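Local structure of putative eukaryotic translation initiation factor eIF-4E (Leishmania major, 5WB5) at residues K22-W27 / V146-D151. The protein probably binds the 7-methylguanosine cap, including the cap-4 structure, of mRNA and acts in translation initiation as a member of the eIF4E family. Residues are numbered along the deposited sequence; the frame is centred on the assembly and turned at random.
Sequences KLQRAW and VGEYLD
A bend at chi3 (-75°) in Arg25 and another at chi2 (-67°) in Glu148 swing guanidinium and carboxylate together into a salt bridge. Arg25 grips side-on, giving both NE and NH2 to the single oxygen OE2. Arg25 NE lies 2.9 Å from Glu148 OE2 and makes the straighter bond; both nitrogens approach from the syn side, and a further bond from NH2 to OE1 is weak. OE2 stays near the guanidinium plane, although the two flat groups are turned 49° apart. Trp27 CH2 lies above one guanidinium face, offset toward its rim, and Glu148 OE2 also meets the indole edge, 3.9 Å from Trp27 CZ2. The methylene chains of Gln24 and Glu148 touch where they cross. Val146 sets CG1 over an indole face, and Leu23 CD2 packs 4.1 Å from Val146 CB. Glu148 takes positive phi in the Schellman motif ending helix 133-147. Its OE1 also pairs with a basic side chain of another protein's chain, consistent with the partner-binding surface of eIF4E relatives, while Arg25 NH1 hydrogen-bonds to Gln81 OE1 and Val164 O. That helix end thus packs on the antiparallel eIF4E sheet where strand 22-32 turns a corner, between strands 47-54 and 75-81, with helix 55-64 alongside.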
loop_
_atom_site.group_PDB
_atom_site.type_symbol
_atom_site.label_atom_id
_atom_site.label_comp_id
_atom_site.label_asym_id
_atom_site.label_seq_id
_atom_site.Cartn_x
_atom_site.Cartn_y
_atom_site.Cartn_z
ATOM N N LYS A 22 6.349 17.736 0.775
ATOM C CA LYS A 22 5.944 17.029 1.980
ATOM C C LYS A 22 4.537 16.459 1.844
ATOM O O LYS A 22 3.662 17.040 1.194
ATOM C CB LYS A 22 6.008 17.962 3.186
ATOM N N LEU A 23 4.325 15.310 2.482
ATOM C CA LEU A 23 3.029 14.653 2.522
ATOM C C LEU A 23 2.236 15.114 3.740
ATOM O O LEU A 23 2.785 15.646 4.707
ATOM C CB LEU A 23 3.195 13.134 2.567
ATOM C CG LEU A 23 3.894 12.476 1.380
ATOM C CD1 LEU A 23 4.144 11.012 1.678
ATOM C CD2 LEU A 23 3.066 12.624 0.122
ATOM N N GLN A 24 0.922 14.895 3.682
ATOM C CA GLN A 24 0.091 15.174 4.846
ATOM C C GLN A 24 0.442 14.254 6.005
ATOM O O GLN A 24 0.288 14.637 7.170
ATOM C CB GLN A 24 -1.388 15.033 4.484
ATOM C CG GLN A 24 -2.345 15.352 5.624
ATOM C CD GLN A 24 -2.183 16.764 6.149
ATOM O OE1 GLN A 24 -2.104 17.721 5.379
ATOM N NE2 GLN A 24 -2.127 16.902 7.469
ATOM N N ARG A 25 0.920 13.047 5.709
ATOM C CA ARG A 25 1.234 12.067 6.736
ATOM C C ARG A 25 2.394 11.206 6.264
ATOM O O ARG A 25 2.586 11.001 5.063
ATOM C CB ARG A 25 0.022 11.178 7.053
ATOM C CG ARG A 25 -1.198 11.934 7.551
ATOM C CD ARG A 25 -2.355 10.992 7.851
ATOM N NE ARG A 25 -3.004 10.500 6.639
ATOM C CZ ARG A 25 -3.964 9.579 6.627
ATOM N NH1 ARG A 25 -4.389 9.040 7.762
ATOM N NH2 ARG A 25 -4.500 9.193 5.478
ATOM N N ALA A 26 3.170 10.706 7.222
ATOM C CA ALA A 26 4.181 9.709 6.917
ATOM C C ALA A 26 3.519 8.347 6.739
ATOM O O ALA A 26 2.426 8.090 7.251
ATOM C CB ALA A 26 5.233 9.649 8.024
ATOM N N TRP A 27 4.187 7.467 5.992
ATOM C CA TRP A 27 3.627 6.150 5.705
ATOM C C TRP A 27 4.730 5.107 5.728
ATOM O O TRP A 27 5.794 5.316 5.142
ATOM C CB TRP A 27 2.921 6.132 4.345
ATOM C CG TRP A 27 1.752 7.055 4.272
ATOM C CD1 TRP A 27 1.778 8.382 3.970
ATOM C CD2 TRP A 27 0.380 6.724 4.508
ATOM N NE1 TRP A 27 0.510 8.901 4.003
ATOM C CE2 TRP A 27 -0.369 7.903 4.330
ATOM C CE3 TRP A 27 -0.286 5.545 4.853
ATOM C CZ2 TRP A 27 -1.753 7.939 4.482
ATOM C CZ3 TRP A 27 -1.663 5.583 5.005
ATOM C CH2 TRP A 27 -2.381 6.774 4.819
ATOM N N VAL A 146 -1.168 8.297 -0.538
ATOM C CA VAL A 146 -0.215 9.324 -0.118
ATOM C C VAL A 146 -0.728 10.713 -0.479
ATOM O O VAL A 146 -0.526 11.675 0.271
ATOM C CB VAL A 146 1.180 9.064 -0.718
ATOM C CG1 VAL A 146 1.763 7.782 -0.155
ATOM C CG2 VAL A 146 1.130 9.026 -2.239
ATOM N N GLY A 147 -1.403 10.843 -1.622
ATOM C CA GLY A 147 -1.947 12.108 -2.061
ATOM C C GLY A 147 -3.205 12.545 -1.355
ATOM O O GLY A 147 -3.689 13.651 -1.603
ATOM N N GLU A 148 -3.763 11.701 -0.488
ATOM C CA GLU A 148 -4.905 12.042 0.355
ATOM C C GLU A 148 -6.183 12.277 -0.438
ATOM O O GLU A 148 -7.100 12.941 0.055
ATOM C CB GLU A 148 -4.607 13.273 1.224
ATOM C CG GLU A 148 -3.483 13.069 2.222
ATOM C CD GLU A 148 -3.838 12.076 3.307
ATOM O OE1 GLU A 148 -5.042 11.782 3.477
ATOM O OE2 GLU A 148 -2.910 11.589 3.985
ATOM N N TYR A 149 -6.276 11.757 -1.663
ATOM C CA TYR A 149 -7.530 11.781 -2.405
ATOM C C TYR A 149 -8.197 10.413 -2.443
ATOM O O TYR A 149 -8.985 10.134 -3.355
ATOM C CB TYR A 149 -7.325 12.325 -3.823
ATOM C CG TYR A 149 -6.266 11.651 -4.666
ATOM C CD1 TYR A 149 -4.932 12.019 -4.556
ATOM C CD2 TYR A 149 -6.603 10.686 -5.609
ATOM C CE1 TYR A 149 -3.959 11.428 -5.337
ATOM C CE2 TYR A 149 -5.632 10.089 -6.400
ATOM C CZ TYR A 149 -4.310 10.468 -6.262
ATOM O OH TYR A 149 -3.327 9.883 -7.032
ATOM N N LEU A 150 -7.897 9.556 -1.468
ATOM C CA LEU A 150 -8.695 8.357 -1.257
ATOM C C LEU A 150 -9.950 8.675 -0.453
ATOM O O LEU A 150 -10.955 7.966 -0.568
ATOM C CB LEU A 150 -7.849 7.288 -0.559
ATOM C CG LEU A 150 -8.251 5.819 -0.727
ATOM C CD1 LEU A 150 -8.305 5.400 -2.190
ATOM C CD2 LEU A 150 -7.275 4.934 0.024
ATOM N N ASP A 151 -9.907 9.735 0.355
ATOM C CA ASP A 151 -11.094 10.306 0.988
ATOM C C ASP A 151 -10.949 11.822 0.926
ATOM O O ASP A 151 -10.125 12.398 1.645
ATOM C CB ASP A 151 -11.251 9.824 2.432
ATOM C CG ASP A 151 -10.038 10.132 3.284
ATOM O OD1 ASP A 151 -8.909 10.081 2.751
ATOM O OD2 ASP A 151 -10.216 10.432 4.484
#